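Long-range contact in arylmalonate decarboxylase (Bordetella bronchiseptica, PDB 3DTV), which catalyses the decarboxylation of 2-aryl-2-methylmalonates, with uptake of a proton, to 2-arylpropionates and carbon dioxide: residues V120-A125 with T146-L151. Sequence-based numbering, arbitrary orientation.
Sequences VALATA and TGCRSL. With SO4 (sulfate ion), chain R.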
ATOM      1  N   VAL D 120      -1.489   7.240  14.571  1.00 59.65           N
ATOM      2  CA  VAL D 120      -2.190   6.558  13.493  1.00 55.47           C
ATOM      3  C   VAL D 120      -2.941   5.306  13.966  1.00 53.80           C
ATOM      4  O   VAL D 120      -2.358   4.423  14.590  1.00 51.96           O
ATOM      5  CB  VAL D 120      -1.211   6.269  12.319  1.00 52.68           C
ATOM      6  CG1 VAL D 120       0.012   5.502  12.809  1.00 51.95           C
ATOM      7  CG2 VAL D 120      -1.928   5.583  11.226  1.00 50.53           C
ATOM      8  N   ALA D 121      -4.246   5.256  13.698  1.00 52.68           N
ATOM      9  CA  ALA D 121      -5.028   4.069  13.977  1.00 52.87           C
ATOM     10  C   ALA D 121      -4.953   3.108  12.804  1.00 52.11           C
ATOM     11  O   ALA D 121      -4.891   3.542  11.643  1.00 51.57           O
ATOM     12  CB  ALA D 121      -6.486   4.431  14.281  1.00 54.78           C
ATOM     13  N   LEU D 122      -4.952   1.806  13.108  1.00 50.71           N
ATOM     14  CA  LEU D 122      -4.746   0.789  12.082  1.00 49.72           C
ATOM     15  C   LEU D 122      -6.046   0.071  11.744  1.00 48.31           C
ATOM     16  O   LEU D 122      -6.793  -0.364  12.633  1.00 49.68           O
ATOM     17  CB  LEU D 122      -3.651  -0.195  12.535  1.00 50.71           C
ATOM     18  CG  LEU D 122      -2.318   0.358  13.092  1.00 52.62           C
ATOM     19  CD1 LEU D 122      -1.348  -0.793  13.389  1.00 53.47           C
ATOM     20  CD2 LEU D 122      -1.685   1.324  12.109  1.00 52.13           C
ATOM     21  N   ALA D 123      -6.345  -0.033  10.458  1.00 46.47           N
ATOM     22  CA  ALA D 123      -7.494  -0.834   9.997  1.00 44.34           C
ATOM     23  C   ALA D 123      -7.037  -1.768   8.873  1.00 44.34           C
ATOM     24  O   ALA D 123      -6.739  -1.319   7.768  1.00 43.48           O
ATOM     25  CB  ALA D 123      -8.659   0.062   9.515  1.00 43.39           C
ATOM     26  N   THR D 124      -6.964  -3.062   9.166  1.00 44.01           N
ATOM     27  CA  THR D 124      -6.360  -4.019   8.234  1.00 43.36           C
ATOM     28  C   THR D 124      -7.223  -5.285   8.057  1.00 43.23           C
ATOM     29  O   THR D 124      -8.352  -5.347   8.579  1.00 43.94           O
ATOM     30  CB  THR D 124      -4.956  -4.431   8.704  1.00 41.59           C
ATOM     31  OG1 THR D 124      -5.077  -5.275   9.843  1.00 39.64           O
ATOM     32  CG2 THR D 124      -4.066  -3.184   9.055  1.00 41.22           C
ATOM     33  N   ALA D 125      -6.721  -6.236   7.247  1.00 42.71           N
ATOM     34  CA  ALA D 125      -7.226  -7.615   7.224  1.00 41.18           C
ATOM     35  C   ALA D 125      -6.089  -8.610   7.585  1.00 41.27           C
ATOM     36  O   ALA D 125      -5.979  -9.701   7.042  1.00 42.41           O
ATOM     37  CB  ALA D 125      -7.859  -7.952   5.896  1.00 39.68           C
ATOM     38  N   THR D 146      -1.785   3.593  17.291  1.00 64.53           N
ATOM     39  CA  THR D 146      -2.766   3.702  18.381  1.00 64.60           C
ATOM     40  C   THR D 146      -3.741   2.505  18.338  1.00 64.83           C
ATOM     41  O   THR D 146      -3.328   1.378  18.598  1.00 65.40           O
ATOM     42  CB  THR D 146      -3.515   5.044  18.327  1.00 65.14           C
ATOM     43  OG1 THR D 146      -4.158   5.182  17.049  1.00 64.17           O
ATOM     44  CG2 THR D 146      -2.557   6.223  18.570  1.00 63.35           C
ATOM     45  N   GLY D 147      -5.011   2.726  18.000  1.00 64.82           N
ATOM     46  CA  GLY D 147      -5.979   1.627  17.872  1.00 63.54           C
ATOM     47  C   GLY D 147      -5.629   0.622  16.760  1.00 61.45           C
ATOM     48  O   GLY D 147      -4.832   0.910  15.875  1.00 60.70           O
ATOM     49  N   CYS D 148      -6.213  -0.570  16.831  1.00 60.38           N
ATOM     50  CA  CYS D 148      -6.135  -1.535  15.727  1.00 58.65           C
ATOM     51  C   CYS D 148      -7.395  -2.396  15.679  1.00 57.33           C
ATOM     52  O   CYS D 148      -7.813  -2.989  16.696  1.00 58.05           O
ATOM     53  CB  CYS D 148      -4.860  -2.394  15.809  1.00 58.23           C
ATOM     54  SG  CYS D 148      -4.666  -3.566  14.424  1.00 59.03           S
ATOM     55  N   ARG D 149      -8.033  -2.414  14.510  1.00 55.87           N
ATOM     56  CA  ARG D 149      -9.090  -3.392  14.225  1.00 54.51           C
ATOM     57  C   ARG D 149      -8.779  -4.020  12.904  1.00 53.06           C
ATOM     58  O   ARG D 149      -8.331  -3.312  11.973  1.00 50.80           O
ATOM     59  CB  ARG D 149     -10.468  -2.742  14.127  1.00 56.05           C
ATOM     60  CG  ARG D 149     -10.998  -2.227  15.465  1.00 56.87           C
ATOM     61  CD  ARG D 149     -11.198  -3.355  16.468  1.00 57.68           C
ATOM     62  NE  ARG D 149     -11.830  -2.841  17.690  1.00 59.96           N
ATOM     63  CZ  ARG D 149     -11.163  -2.557  18.789  1.00 61.63           C
ATOM     64  NH1 ARG D 149      -9.853  -2.743  18.794  1.00 60.80           N
ATOM     65  NH2 ARG D 149     -11.795  -2.085  19.872  1.00 62.94           N
ATOM     66  N   SER D 150      -9.032  -5.331  12.815  1.00 50.23           N
ATOM     67  CA  SER D 150      -8.780  -6.051  11.593  1.00 50.32           C
ATOM     68  C   SER D 150     -10.031  -6.812  11.225  1.00 50.44           C
ATOM     69  O   SER D 150     -10.832  -7.150  12.120  1.00 49.95           O
ATOM     70  CB  SER D 150      -7.610  -7.017  11.761  1.00 49.27           C
ATOM     71  OG  SER D 150      -7.613  -7.998  10.731  1.00 48.38           O
ATOM     72  N   LEU D 151     -10.187  -7.094   9.923  1.00 48.04           N
ATOM     73  CA  LEU D 151     -11.240  -7.997   9.463  1.00 47.86           C
ATOM     74  C   LEU D 151     -10.837  -9.443   9.744  1.00 46.64           C
ATOM     75  O   LEU D 151     -11.606 -10.355   9.515  1.00 46.03           O
ATOM     76  CB  LEU D 151     -11.493  -7.851   7.944  1.00 47.61           C
ATOM     77  CG  LEU D 151     -12.030  -6.485   7.519  1.00 49.99           C
ATOM     78  CD1 LEU D 151     -11.938  -6.324   6.012  1.00 52.19           C
ATOM     79  CD2 LEU D 151     -13.459  -6.242   8.024  1.00 51.49           C
TER
HETATM   80  S   SO4 R1009     -15.428  -3.104  18.395  1.00 78.38           S
HETATM   81  O1  SO4 R1009     -15.140  -4.002  17.262  1.00 78.80           O
HETATM   82  O2  SO4 R1009     -16.885  -2.932  18.467  1.00 78.19           O
HETATM   83  O3  SO4 R1009     -14.861  -3.657  19.631  1.00 75.28           O
HETATM   84  O4  SO4 R1009     -14.850  -1.796  18.093  1.00 77.81           O
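Residues 120-124 and 146-150, parts of strands 119-124 and 144-150, pair as parallel neighbours at one margin of a four-stranded sheet, in a beta-alpha-beta unit whose crossover is helix 128-140. Their short axes diverge by only 7°, and five backbone hydrogen bonds join the two segments, in chain order Thr146 N to Val120 O, Leu122 N to Gly147 O (2.9 Å), Arg149 N to Leu122 O (3.0 Å), Thr124 N to Arg149 O and, just beyond the strand, Leu151 N to Thr124 O. CA-H...O contacts supplement them: Thr124 O, already bonded to Leu151 N, also faces the CA-H of Ser150, CA to O 3.1 Å. On the face carrying Leu122, Cys148, Thr124 and Ser150, the sulfur of Cys148, swung anti to its backbone N (chi1 -177°), lies 4.0 Å from Leu122 CB. Farther along, Thr124 OG1 rests against Ser150 CB (3.6 Å) and bonds Asn131 and Tyr126 N, whereas Ser150 OG turns to Gly152 N and Tyr126 O, tying both strand ends to the loops that follow. Ala123 and Arg149 occupy the reverse face. The arginine chain bends at chi2 (-63°) and leads away from the partner strand; NH1 returns to Cys148 O (2.9 Å), while NE gives a fairly straight bond to sulfate O4 (3.2 Å), which lies at the guanidinium edge. Arg173 also binds this sulfate, probably a crystallisation ion. Helix 128-140 covers the Leu122 face through Leu138, Leu134 and Asn131; helix 164-176 packs on Ala123 from the other face and also touches Leu151 past the strand end. Strand 119-124 continues the sheet by bonding to strand 183-186, leaving 144-150 outermost within the chain.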